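Local coordinates for LRR receptor-like serine/threonine-protein kinase RGI3 (Arabidopsis thaliana, PDB 5HZ0) that acts as a cell-surface receptor for RGF peptide hormones, which maintain the postembryonic root stem cell niche, and pairs with SERK co-receptors once a peptide is bound, at residues Asn210-Asn216 with Ser234-Asn240; Leu165-Ser171 with Ala188-Leu194. The protein carries 5 engineered substitutions. All coordinates share one frame; numbering follows the deposited sequence.

Contact 1: residues Asn210-Asn216 with Ser234-Asn240; sequences NLYLYQN and SLLLWQN
Leu213 O is gripped by two side-chain amides: Asn240 ND2 crosses from the next turn at 3.0 Å with a nearly straight N-H, and Asn216 ND2 reaches it at 2.7 Å from the opposite face of the carbonyl plane. Asn240 ND2 also bonds to Leu237 O in its own turn, so that one amide joins the two coils. At the start of the strands, Ser234 OG gives its proton to Asn210 OD1, 2.6 Å away, and takes one from Tyr212 OH. Strands 210-212 and 234-236 run parallel, and Asn216 and Asn240 are steps of the asparagine ladder of a leucine-rich-repeat solenoid. Leu211 and Leu235 lie side by side in the core, CD2 of Leu211 3.6 Å from CD1 of Leu235. Aromatic rings, with Leu236 among them, make up much of the side that faces the bound peptide. Tyr214 (chi1 65°) and Trp238 (chi1 66°) both tuck CG between their own N and carbonyl carbon, which carries the rings out alongside each other in an offset stack, with the Tyr214 ring and the indole five-membered ring 9° from parallel and their centroids 4.3 Å apart. Tyr214 OH and Trp238 NE1 each hydrogen-bond to the peptide backbone.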
loop_
_atom_site.group_PDB
_atom_site.type_symbol
_atom_site.label_atom_id
_atom_site.label_comp_id
_atom_site.label_asym_id
_atom_site.label_seq_id
_atom_site.Cartn_x
_atom_site.Cartn_y
_atom_site.Cartn_z
ATOM N N ASN A 210 -3.958 1.715 25.078
ATOM C CA ASN A 210 -3.809 2.000 23.649
ATOM C C ASN A 210 -3.518 3.474 23.324
ATOM O O ASN A 210 -4.347 4.355 23.558
ATOM C CB ASN A 210 -5.065 1.550 22.878
ATOM C CG ASN A 210 -5.546 0.172 23.290
ATOM O OD1 ASN A 210 -4.876 -0.826 23.047
ATOM N ND2 ASN A 210 -6.710 0.116 23.929
ATOM N N LEU A 211 -2.344 3.739 22.772
ATOM C CA LEU A 211 -1.984 5.095 22.388
ATOM C C LEU A 211 -1.920 5.221 20.851
ATOM O O LEU A 211 -1.057 4.620 20.219
ATOM C CB LEU A 211 -0.656 5.472 23.042
ATOM C CG LEU A 211 -0.131 6.891 22.766
ATOM C CD1 LEU A 211 -1.173 7.919 23.121
ATOM C CD2 LEU A 211 1.157 7.148 23.539
ATOM N N TYR A 212 -2.880 5.927 20.246
ATOM C CA TYR A 212 -2.881 6.104 18.795
ATOM C C TYR A 212 -2.747 7.577 18.488
ATOM O O TYR A 212 -3.724 8.325 18.582
ATOM C CB TYR A 212 -4.194 5.609 18.164
ATOM C CG TYR A 212 -4.682 4.234 18.634
ATOM C CD1 TYR A 212 -3.785 3.232 19.001
ATOM C CD2 TYR A 212 -6.037 3.948 18.700
ATOM C CE1 TYR A 212 -4.226 2.003 19.425
ATOM C CE2 TYR A 212 -6.490 2.720 19.125
ATOM C CZ TYR A 212 -5.582 1.752 19.481
ATOM O OH TYR A 212 -6.035 0.540 19.908
ATOM N N LEU A 213 -1.523 7.978 18.155
ATOM C CA LEU A 213 -1.173 9.303 17.650
ATOM C C LEU A 213 -0.759 9.357 16.180
ATOM O O LEU A 213 -0.099 10.308 15.762
ATOM C CB LEU A 213 -0.153 9.972 18.568
ATOM C CG LEU A 213 -0.706 10.033 19.994
ATOM C CD1 LEU A 213 0.316 10.562 20.974
ATOM C CD2 LEU A 213 -2.002 10.873 20.019
ATOM N N TYR A 214 -0.984 8.292 15.427
ATOM C CA TYR A 214 -0.434 8.244 14.068
ATOM C C TYR A 214 -0.974 9.310 13.096
ATOM O O TYR A 214 -2.030 9.913 13.323
ATOM C CB TYR A 214 -0.544 6.837 13.472
ATOM C CG TYR A 214 -1.953 6.328 13.244
ATOM C CD1 TYR A 214 -2.648 5.661 14.249
ATOM C CD2 TYR A 214 -2.568 6.480 12.016
ATOM C CE1 TYR A 214 -3.928 5.179 14.029
ATOM C CE2 TYR A 214 -3.838 5.999 11.790
ATOM C CZ TYR A 214 -4.514 5.353 12.795
ATOM O OH TYR A 214 -5.779 4.890 12.548
ATOM N N GLN A 215 -0.211 9.564 12.032
ATOM C CA GLN A 215 -0.579 10.557 11.015
ATOM C C GLN A 215 -0.821 11.975 11.547
ATOM O O GLN A 215 -1.845 12.593 11.296
ATOM C CB GLN A 215 -1.764 10.070 10.194
ATOM C CG GLN A 215 -1.397 8.914 9.299
ATOM C CD GLN A 215 -2.507 8.539 8.369
ATOM O OE1 GLN A 215 -3.664 8.460 8.778
ATOM N NE2 GLN A 215 -2.171 8.312 7.103
ATOM N N ASN A 216 0.148 12.475 12.295
ATOM C CA ASN A 216 0.172 13.863 12.726
ATOM C C ASN A 216 1.558 14.368 12.392
ATOM O O ASN A 216 2.261 13.751 11.595
ATOM C CB ASN A 216 -0.095 14.008 14.217
ATOM C CG ASN A 216 -1.499 13.608 14.594
ATOM O OD1 ASN A 216 -2.442 14.361 14.371
ATOM N ND2 ASN A 216 -1.648 12.412 15.173
ATOM N N SER A 234 -1.187 -1.486 22.875
ATOM C CA SER A 234 -0.902 -1.082 21.508
ATOM C C SER A 234 -0.411 0.360 21.436
ATOM O O SER A 234 -0.987 1.281 22.022
ATOM C CB SER A 234 -2.115 -1.302 20.611
ATOM O OG SER A 234 -3.227 -0.574 21.091
ATOM N N LEU A 235 0.697 0.538 20.744
ATOM C CA LEU A 235 1.269 1.855 20.571
ATOM C C LEU A 235 1.333 2.150 19.057
ATOM O O LEU A 235 2.160 1.582 18.340
ATOM C CB LEU A 235 2.655 1.848 21.224
ATOM C CG LEU A 235 3.404 3.141 21.524
ATOM C CD1 LEU A 235 2.596 4.057 22.424
ATOM C CD2 LEU A 235 4.757 2.831 22.155
ATOM N N LEU A 236 0.460 3.024 18.560
ATOM C CA LEU A 236 0.570 3.418 17.150
ATOM C C LEU A 236 1.002 4.869 17.081
ATOM O O LEU A 236 0.191 5.791 17.247
ATOM C CB LEU A 236 -0.767 3.239 16.411
ATOM C CG LEU A 236 -1.339 1.823 16.293
ATOM C CD1 LEU A 236 -2.755 1.839 15.721
ATOM C CD2 LEU A 236 -0.438 0.951 15.445
ATOM N N LEU A 237 2.243 5.077 16.695
ATOM C CA LEU A 237 2.864 6.375 16.555
ATOM C C LEU A 237 3.315 6.657 15.120
ATOM O O LEU A 237 4.048 7.551 14.865
ATOM C CB LEU A 237 4.024 6.454 17.560
ATOM C CG LEU A 237 3.850 6.345 19.070
ATOM C CD1 LEU A 237 5.050 6.718 19.693
ATOM C CD2 LEU A 237 2.784 7.191 19.603
ATOM N N TRP A 238 2.871 5.846 14.199
ATOM C CA TRP A 238 3.306 5.916 12.811
ATOM C C TRP A 238 2.943 7.191 12.005
ATOM O O TRP A 238 1.850 7.708 12.079
ATOM C CB TRP A 238 2.977 4.622 11.986
ATOM C CG TRP A 238 1.534 4.309 11.763
ATOM C CD1 TRP A 238 0.730 3.682 12.615
ATOM C CD2 TRP A 238 0.739 4.609 10.635
ATOM N NE1 TRP A 238 -0.488 3.558 12.121
ATOM C CE2 TRP A 238 -0.518 4.097 10.883
ATOM C CE3 TRP A 238 0.972 5.247 9.418
ATOM C CZ2 TRP A 238 -1.560 4.221 9.993
ATOM C CZ3 TRP A 238 -0.031 5.335 8.535
ATOM C CH2 TRP A 238 -1.293 4.834 8.814
ATOM N N GLN A 239 3.879 7.584 11.155
ATOM C CA GLN A 239 3.796 8.763 10.314
ATOM C C GLN A 239 3.707 10.142 10.991
ATOM O O GLN A 239 2.760 10.805 10.938
ATOM C CB GLN A 239 2.701 8.562 9.306
ATOM C CG GLN A 239 2.690 9.524 8.260
ATOM C CD GLN A 239 1.775 9.195 7.171
ATOM O OE1 GLN A 239 1.902 8.182 6.525
ATOM N NE2 GLN A 239 0.873 10.070 6.917
ATOM N N ASN A 240 4.774 10.447 11.679
ATOM C CA ASN A 240 5.010 11.630 12.465
ATOM C C ASN A 240 6.440 12.070 12.219
ATOM O O ASN A 240 7.059 11.562 11.384
ATOM C CB ASN A 240 4.729 11.335 13.941
ATOM C CG ASN A 240 3.295 11.473 14.291
ATOM O OD1 ASN A 240 2.810 12.505 14.291
ATOM N ND2 ASN A 240 2.635 10.420 14.590
#

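Contact 2: residues Leu165-Ser171 with Ala188-Leu194; sequences LAETSLS and AIYTSLL
Glu167 N bonds to Tyr190 O at 2.8 Å with an almost straight N-H (168°), and Leu165 N bonds to Ala188 O at 2.9 Å; these two backbone bonds join successive turns of the leucine-rich-repeat solenoid where the chain leaves its inner strands. Beyond them, Thr168 and Ser192 take the places where asparagines usually form the ladder of such a repeat. Thr168 OG1 gives its proton to Leu165 O at 2.6 Å, doing within its own turn part of what an asparagine amide would do. Across the turns, Ser192 OG sits 3.0 Å from Thr168 O and 3.1 Å from Thr168 OG1, so its one proton has both oxygens to choose from. Asn216 of the following turn bonds with its amide to Ile189 O and Leu194 N, which brings the ladder back to its usual form.

On the side facing the hormone, the methyl of Ala166 stands over the centre of the Tyr190 ring, CB 3.4 Å from the centroid in a CH-pi contact. Tyr190 places its ring there by turning CG between its own N and carbonyl carbon (chi1 56°), and its OH goes on to hydrogen-bond to the backbone of the bound peptide. With an alanine here the Ala166 methyl would probably lose its aromatic cover and the peptide backbone a hydroxyl partner. Alongside, the extended Glu167 chain runs the same way as Thr191, and its OE2 also reaches the peptide backbone. Inside the coil, Leu165 CB meets Ile189 CG2 at 3.9 Å. At the far end of the turn, the bond from Leu193 N to Leu170 O is weak and bent, and Leu193 CD1 rests 3.8 Å from Ser169 CB.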
loop_
_atom_site.group_PDB
_atom_site.type_symbol
_atom_site.label_atom_id
_atom_site.label_comp_id
_atom_site.label_asym_id
_atom_site.label_seq_id
_atom_site.Cartn_x
_atom_site.Cartn_y
_atom_site.Cartn_z
ATOM N N LEU A 165 -10.480 11.875 19.426
ATOM C CA LEU A 165 -10.503 13.049 18.583
ATOM C C LEU A 165 -10.013 12.795 17.161
ATOM O O LEU A 165 -9.473 13.698 16.564
ATOM C CB LEU A 165 -9.803 14.213 19.288
ATOM C CG LEU A 165 -10.548 14.511 20.600
ATOM C CD1 LEU A 165 -9.685 15.257 21.594
ATOM C CD2 LEU A 165 -11.836 15.281 20.308
ATOM N N ALA A 166 -9.961 11.542 16.732
ATOM C CA ALA A 166 -9.341 11.193 15.457
ATOM C C ALA A 166 -9.989 11.858 14.243
ATOM O O ALA A 166 -11.176 12.142 14.243
ATOM C CB ALA A 166 -9.324 9.682 15.276
ATOM N N GLU A 167 -9.191 12.083 13.203
ATOM C CA GLU A 167 -9.659 12.743 11.981
ATOM C C GLU A 167 -10.321 14.083 12.257
ATOM O O GLU A 167 -11.413 14.379 11.773
ATOM C CB GLU A 167 -10.545 11.828 11.141
ATOM C CG GLU A 167 -9.727 10.823 10.386
ATOM C CD GLU A 167 -10.548 9.964 9.471
ATOM O OE1 GLU A 167 -11.493 10.494 8.857
ATOM O OE2 GLU A 167 -10.253 8.751 9.369
ATOM N N THR A 168 -9.643 14.876 13.073
ATOM C CA THR A 168 -10.051 16.237 13.326
ATOM C C THR A 168 -8.894 17.145 12.944
ATOM O O THR A 168 -7.830 16.686 12.525
ATOM C CB THR A 168 -10.393 16.452 14.814
ATOM O OG1 THR A 168 -9.243 16.158 15.610
ATOM C CG2 THR A 168 -11.541 15.557 15.234
ATOM N N SER A 169 -9.107 18.441 13.087
ATOM C CA SER A 169 -8.053 19.409 12.851
ATOM C C SER A 169 -7.326 19.832 14.128
ATOM O O SER A 169 -6.653 20.859 14.155
ATOM C CB SER A 169 -8.554 20.572 12.014
ATOM O OG SER A 169 -8.918 20.088 10.732
ATOM N N LEU A 170 -7.546 19.085 15.207
ATOM C CA LEU A 170 -6.865 19.355 16.472
ATOM C C LEU A 170 -5.368 19.497 16.268
ATOM O O LEU A 170 -4.729 18.642 15.645
ATOM C CB LEU A 170 -7.131 18.242 17.476
ATOM C CG LEU A 170 -7.531 18.779 18.846
ATOM C CD1 LEU A 170 -9.002 19.154 18.864
ATOM C CD2 LEU A 170 -7.210 17.773 19.898
ATOM N N SER A 171 -4.818 20.584 16.800
ATOM C CA SER A 171 -3.432 20.946 16.541
ATOM C C SER A 171 -2.687 21.212 17.828
ATOM O O SER A 171 -3.248 21.085 18.905
ATOM C CB SER A 171 -3.370 22.195 15.670
ATOM O OG SER A 171 -3.941 23.313 16.342
ATOM N N ALA A 188 -7.243 8.088 21.423
ATOM C CA ALA A 188 -7.139 8.015 19.966
ATOM C C ALA A 188 -7.255 9.388 19.311
ATOM O O ALA A 188 -8.357 9.917 19.089
ATOM C CB ALA A 188 -8.208 7.078 19.406
ATOM N N ILE A 189 -6.107 9.950 18.948
ATOM C CA ILE A 189 -6.136 11.169 18.168
ATOM C C ILE A 189 -5.185 10.987 17.007
ATOM O O ILE A 189 -4.034 11.424 17.064
ATOM C CB ILE A 189 -5.656 12.338 19.059
ATOM C CG1 ILE A 189 -6.199 12.157 20.492
ATOM C CG2 ILE A 189 -6.062 13.686 18.473
ATOM C CD1 ILE A 189 -5.878 13.295 21.461
ATOM N N TYR A 190 -5.732 10.528 15.888
ATOM C CA TYR A 190 -4.914 10.110 14.763
ATOM C C TYR A 190 -5.480 10.690 13.481
ATOM O O TYR A 190 -6.693 10.933 13.390
ATOM C CB TYR A 190 -4.794 8.576 14.679
ATOM C CG TYR A 190 -6.105 7.816 14.596
ATOM C CD1 TYR A 190 -6.780 7.677 13.398
ATOM C CD2 TYR A 190 -6.653 7.201 15.733
ATOM C CE1 TYR A 190 -7.969 6.975 13.325
ATOM C CE2 TYR A 190 -7.841 6.496 15.675
ATOM C CZ TYR A 190 -8.497 6.390 14.468
ATOM O OH TYR A 190 -9.685 5.698 14.403
ATOM N N THR A 191 -4.600 10.908 12.500
ATOM C CA THR A 191 -4.977 11.565 11.259
ATOM C C THR A 191 -5.564 12.933 11.596
ATOM O O THR A 191 -6.692 13.264 11.241
ATOM C CB THR A 191 -5.951 10.700 10.454
ATOM O OG1 THR A 191 -5.548 9.322 10.555
ATOM C CG2 THR A 191 -5.988 11.134 8.986
ATOM N N SER A 192 -4.780 13.697 12.341
ATOM C CA SER A 192 -5.139 15.036 12.799
ATOM C C SER A 192 -3.986 16.003 12.532
ATOM O O SER A 192 -3.111 15.722 11.708
ATOM C CB SER A 192 -5.530 15.043 14.280
ATOM O OG SER A 192 -6.867 14.600 14.455
ATOM N N LEU A 193 -4.065 17.183 13.136
ATOM C CA LEU A 193 -3.048 18.237 12.989
ATOM C C LEU A 193 -2.005 18.412 14.109
ATOM O O LEU A 193 -1.322 19.427 14.146
ATOM C CB LEU A 193 -3.685 19.576 12.593
ATOM C CG LEU A 193 -4.431 19.481 11.255
ATOM C CD1 LEU A 193 -4.978 20.834 10.815
ATOM C CD2 LEU A 193 -3.547 18.877 10.178
ATOM N N LEU A 194 -1.943 17.493 15.064
ATOM C CA LEU A 194 -0.992 17.621 16.183
ATOM C C LEU A 194 0.483 17.829 15.807
ATOM O O LEU A 194 0.982 17.233 14.853
ATOM C CB LEU A 194 -1.066 16.396 17.078
ATOM C CG LEU A 194 -2.382 16.062 17.768
ATOM C CD1 LEU A 194 -2.220 14.723 18.466
ATOM C CD2 LEU A 194 -2.773 17.169 18.760
#

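Overall arrangement
Both contacts join neighbouring turns of the extracellular solenoid and are mostly buried, but they catch different lengths of the coil. Contact 1 includes the paired inner strands and has no exposed residue; contact 2 begins at the ends of the inner strands 162-164 and 186-188 and follows the turn outward to exposed Leu193. Contact 1 faces the peptide with stacked aromatics and closes its ladder with asparagine amides, whereas contact 2 pairs a methyl with a ring, adds an acidic side chain and has hydroxyls, of Thr168 and Ser192, at the ladder positions. Their centres lie 11 Å apart, and they meet directly: Tyr214 stacks on Tyr190, continuing the aromatic row, and Gln215 OE1 lies 2.7 Å from Thr191 OG1, probably hydrogen-bonded.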